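Local coordinates for hypothetical protein BSU32300 (PDB 1YLM) that is probably an RNase, the toxic component of a putative type VII toxin-antitoxin system, and is probably neutralised by its cognate antitoxin, at residues Lys90-Tyr95 with Gly109-Leu114. Residues are numbered along the deposited sequence; the frame is centred on the assembly and turned at random.
Sequences KKLIAY and GELYRL
Tyr-95 turns its ring toward helix 108-117, where Leu-111 and Leu-114 approach it obliquely and Glu-110 meets its hydroxyl edge. On the tightly packed side, CD2 of Leu-114 packs 3.8 Å from CB of Tyr-95 and 4.0 Å from CA of Leu-92. The CG of Leu-114 lies anti to the backbone N (chi1 -161°), which sends the branched end across to the other segment, where CD2 also rests 3.7 Å from the carbonyl O of Lys-91. Leu-111, one helical turn back, brings CD1 within 3.9 Å of CD2 of Tyr-95 and 4.1 Å of CD1 of Leu-92. Three leucines suit this place because their forked ends fill the hollows between round helices and ask for no polar partner. In this all-helical HepT-like fold, Leu-92 also touches Ile-46 of helix 32-59, and Tyr-112 of helix 108-117 touches Leu-38 of the same long helix. The side chain of Tyr-95 lies about 6 Å from that of Arg-96, which is probably catalytic, as in related HepT proteins. Toward solvent the contact thins to polar groups. The extended chain of Glu-110 brings OE1 to the ring edge, nearly in its plane, where it accepts a 2.7 Å hydrogen bond from OH of Tyr-95 through its anti lone pair, the carboxylate plane turned 73° from the ring. Tyrosine fits here because its flat body can lie among leucines while its hydroxyl reaches polar partners; the hydroxyl also accepts a hydrogen bond from the backbone N of Asp-107. Lys-91, at the exposed margin, comes close to Leu-114 mainly through its carbonyl O, and its side chain leads away from helix 108-117.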
ATOM      1  N   LYS A  90       3.819 -12.539 -12.697  1.00 18.71           N
ATOM      2  CA  LYS A  90       3.073 -13.199 -11.627  1.00 19.43           C
ATOM      3  C   LYS A  90       3.912 -13.382 -10.350  1.00 19.32           C
ATOM      4  O   LYS A  90       3.387 -13.281  -9.241  1.00 18.16           O
ATOM      5  CB  LYS A  90       2.542 -14.557 -12.082  1.00 19.17           C
ATOM      6  CG  LYS A  90       1.296 -14.503 -12.985  1.00 20.48           C
ATOM      7  CD  LYS A  90       1.087 -15.858 -13.685  1.00 21.21           C
ATOM      8  CE  LYS A  90       0.075 -16.694 -12.965  1.00 26.38           C
ATOM      9  NZ  LYS A  90      -0.135 -17.991 -13.685  1.00 27.25           N
ATOM     10  N   LYS A  91       5.200 -13.669 -10.509  1.00 19.39           N
ATOM     11  CA  LYS A  91       6.077 -13.905  -9.349  1.00 20.51           C
ATOM     12  C   LYS A  91       6.256 -12.638  -8.509  1.00 19.55           C
ATOM     13  O   LYS A  91       6.314 -12.719  -7.274  1.00 18.67           O
ATOM     14  CB  LYS A  91       7.436 -14.466  -9.790  1.00 21.13           C
ATOM     15  CG  LYS A  91       7.344 -15.875 -10.396  1.00 21.72           C
ATOM     16  CD  LYS A  91       8.686 -16.321 -10.995  1.00 23.37           C
ATOM     17  CE  LYS A  91       8.575 -17.753 -11.603  1.00 26.13           C
ATOM     18  NZ  LYS A  91       7.904 -18.706 -10.694  1.00 30.64           N
ATOM     19  N   LEU A  92       6.311 -11.475  -9.169  1.00 18.35           N
ATOM     20  CA  LEU A  92       6.333 -10.197  -8.447  1.00 18.22           C
ATOM     21  C   LEU A  92       4.989  -9.920  -7.800  1.00 17.11           C
ATOM     22  O   LEU A  92       4.919  -9.508  -6.635  1.00 16.16           O
ATOM     23  CB  LEU A  92       6.703  -9.013  -9.357  1.00 18.10           C
ATOM     24  CG  LEU A  92       6.642  -7.633  -8.660  1.00 18.58           C
ATOM     25  CD1 LEU A  92       7.620  -7.508  -7.467  1.00 21.10           C
ATOM     26  CD2 LEU A  92       6.902  -6.522  -9.670  1.00 19.55           C
ATOM     27  N   ILE A  93       3.914 -10.127  -8.564  1.00 16.65           N
ATOM     28  CA  ILE A  93       2.562  -9.892  -8.068  1.00 16.36           C
ATOM     29  C   ILE A  93       2.260 -10.696  -6.793  1.00 16.06           C
ATOM     30  O   ILE A  93       1.536 -10.235  -5.901  1.00 14.71           O
ATOM     31  CB  ILE A  93       1.521 -10.188  -9.193  1.00 16.08           C
ATOM     32  CG1 ILE A  93       1.623  -9.099 -10.283  1.00 16.35           C
ATOM     33  CG2 ILE A  93       0.098 -10.328  -8.622  1.00 15.62           C
ATOM     34  CD1 ILE A  93       0.993  -9.471 -11.636  1.00 17.86           C
ATOM     35  N   ALA A  94       2.830 -11.894  -6.706  1.00 16.56           N
ATOM     36  CA  ALA A  94       2.659 -12.744  -5.528  1.00 16.91           C
ATOM     37  C   ALA A  94       3.166 -12.080  -4.241  1.00 16.55           C
ATOM     38  O   ALA A  94       2.778 -12.486  -3.147  1.00 16.98           O
ATOM     39  CB  ALA A  94       3.335 -14.097  -5.756  1.00 17.02           C
ATOM     40  N   TYR A  95       4.001 -11.041  -4.377  1.00 16.38           N
ATOM     41  CA  TYR A  95       4.485 -10.285  -3.209  1.00 16.76           C
ATOM     42  C   TYR A  95       3.480  -9.251  -2.659  1.00 16.28           C
ATOM     43  O   TYR A  95       3.689  -8.682  -1.590  1.00 15.29           O
ATOM     44  CB  TYR A  95       5.868  -9.649  -3.489  1.00 17.12           C
ATOM     45  CG  TYR A  95       6.737  -9.576  -2.249  1.00 18.69           C
ATOM     46  CD1 TYR A  95       7.342 -10.724  -1.734  1.00 19.59           C
ATOM     47  CD2 TYR A  95       6.936  -8.362  -1.571  1.00 20.02           C
ATOM     48  CE1 TYR A  95       8.132 -10.672  -0.595  1.00 19.42           C
ATOM     49  CE2 TYR A  95       7.719  -8.307  -0.401  1.00 18.17           C
ATOM     50  CZ  TYR A  95       8.315  -9.466   0.071  1.00 18.69           C
ATOM     51  OH  TYR A  95       9.107  -9.450   1.210  1.00 17.53           O
ATOM     52  N   GLY A 109      15.231  -6.913   1.105  1.00 19.10           N
ATOM     53  CA  GLY A 109      16.286  -7.627   0.356  1.00 19.22           C
ATOM     54  C   GLY A 109      15.691  -8.645  -0.610  1.00 19.21           C
ATOM     55  O   GLY A 109      16.091  -8.740  -1.775  1.00 18.75           O
ATOM     56  N   GLU A 110      14.717  -9.395  -0.102  1.00 19.56           N
ATOM     57  CA  GLU A 110      13.920 -10.340  -0.860  1.00 19.96           C
ATOM     58  C   GLU A 110      13.241  -9.643  -2.050  1.00 19.59           C
ATOM     59  O   GLU A 110      13.307 -10.115  -3.183  1.00 18.93           O
ATOM     60  CB  GLU A 110      12.875 -10.886   0.110  1.00 21.03           C
ATOM     61  CG  GLU A 110      11.901 -11.837  -0.417  1.00 23.10           C
ATOM     62  CD  GLU A 110      11.129 -12.496   0.713  1.00 22.73           C
ATOM     63  OE1 GLU A 110      10.358 -11.820   1.420  1.00 23.99           O
ATOM     64  OE2 GLU A 110      11.290 -13.701   0.897  1.00 25.81           O
ATOM     65  N   LEU A 111      12.602  -8.509  -1.765  1.00 18.86           N
ATOM     66  CA  LEU A 111      11.875  -7.748  -2.770  1.00 18.31           C
ATOM     67  C   LEU A 111      12.833  -7.208  -3.838  1.00 18.59           C
ATOM     68  O   LEU A 111      12.546  -7.301  -5.030  1.00 18.80           O
ATOM     69  CB  LEU A 111      11.092  -6.614  -2.100  1.00 18.48           C
ATOM     70  CG  LEU A 111      10.358  -5.646  -3.041  1.00 17.52           C
ATOM     71  CD1 LEU A 111       9.378  -6.389  -3.952  1.00 17.84           C
ATOM     72  CD2 LEU A 111       9.644  -4.599  -2.192  1.00 18.70           C
ATOM     73  N   TYR A 112      13.982  -6.673  -3.413  1.00 18.78           N
ATOM     74  CA  TYR A 112      15.014  -6.261  -4.362  1.00 19.95           C
ATOM     75  C   TYR A 112      15.349  -7.375  -5.351  1.00 19.47           C
ATOM     76  O   TYR A 112      15.390  -7.147  -6.572  1.00 18.02           O
ATOM     77  CB  TYR A 112      16.301  -5.788  -3.657  1.00 21.34           C
ATOM     78  CG  TYR A 112      17.373  -5.374  -4.648  1.00 24.14           C
ATOM     79  CD1 TYR A 112      17.469  -4.054  -5.089  1.00 24.95           C
ATOM     80  CD2 TYR A 112      18.264  -6.318  -5.177  1.00 25.91           C
ATOM     81  CE1 TYR A 112      18.431  -3.680  -6.014  1.00 26.73           C
ATOM     82  CE2 TYR A 112      19.224  -5.956  -6.106  1.00 27.35           C
ATOM     83  CZ  TYR A 112      19.302  -4.636  -6.514  1.00 26.59           C
ATOM     84  OH  TYR A 112      20.264  -4.277  -7.429  1.00 29.79           O
ATOM     85  N   ARG A 113      15.597  -8.576  -4.818  1.00 19.00           N
ATOM     86  CA  ARG A 113      16.005  -9.700  -5.655  1.00 19.30           C
ATOM     87  C   ARG A 113      14.904 -10.084  -6.615  1.00 19.31           C
ATOM     88  O   ARG A 113      15.167 -10.432  -7.762  1.00 18.46           O
ATOM     89  CB  ARG A 113      16.446 -10.893  -4.801  1.00 19.98           C
ATOM     90  CG  ARG A 113      17.828 -10.640  -4.181  1.00 20.89           C
ATOM     91  CD  ARG A 113      18.347 -11.827  -3.392  1.00 22.06           C
ATOM     92  NE  ARG A 113      17.563 -12.116  -2.193  1.00 21.94           N
ATOM     93  CZ  ARG A 113      17.811 -11.626  -0.981  1.00 22.76           C
ATOM     94  NH1 ARG A 113      18.817 -10.777  -0.776  1.00 24.93           N
ATOM     95  NH2 ARG A 113      17.044 -11.984   0.036  1.00 21.24           N
ATOM     96  N   LEU A 114      13.668  -9.992  -6.140  1.00 19.21           N
ATOM     97  CA  LEU A 114      12.501 -10.287  -6.960  1.00 19.56           C
ATOM     98  C   LEU A 114      12.361  -9.347  -8.156  1.00 19.64           C
ATOM     99  O   LEU A 114      12.233  -9.800  -9.312  1.00 20.16           O
ATOM    100  CB  LEU A 114      11.251 -10.262  -6.068  1.00 19.47           C
ATOM    101  CG  LEU A 114       9.979 -10.929  -6.536  1.00 20.35           C
ATOM    102  CD1 LEU A 114      10.231 -12.378  -6.944  1.00 20.68           C
ATOM    103  CD2 LEU A 114       8.929 -10.810  -5.414  1.00 19.68           C
TER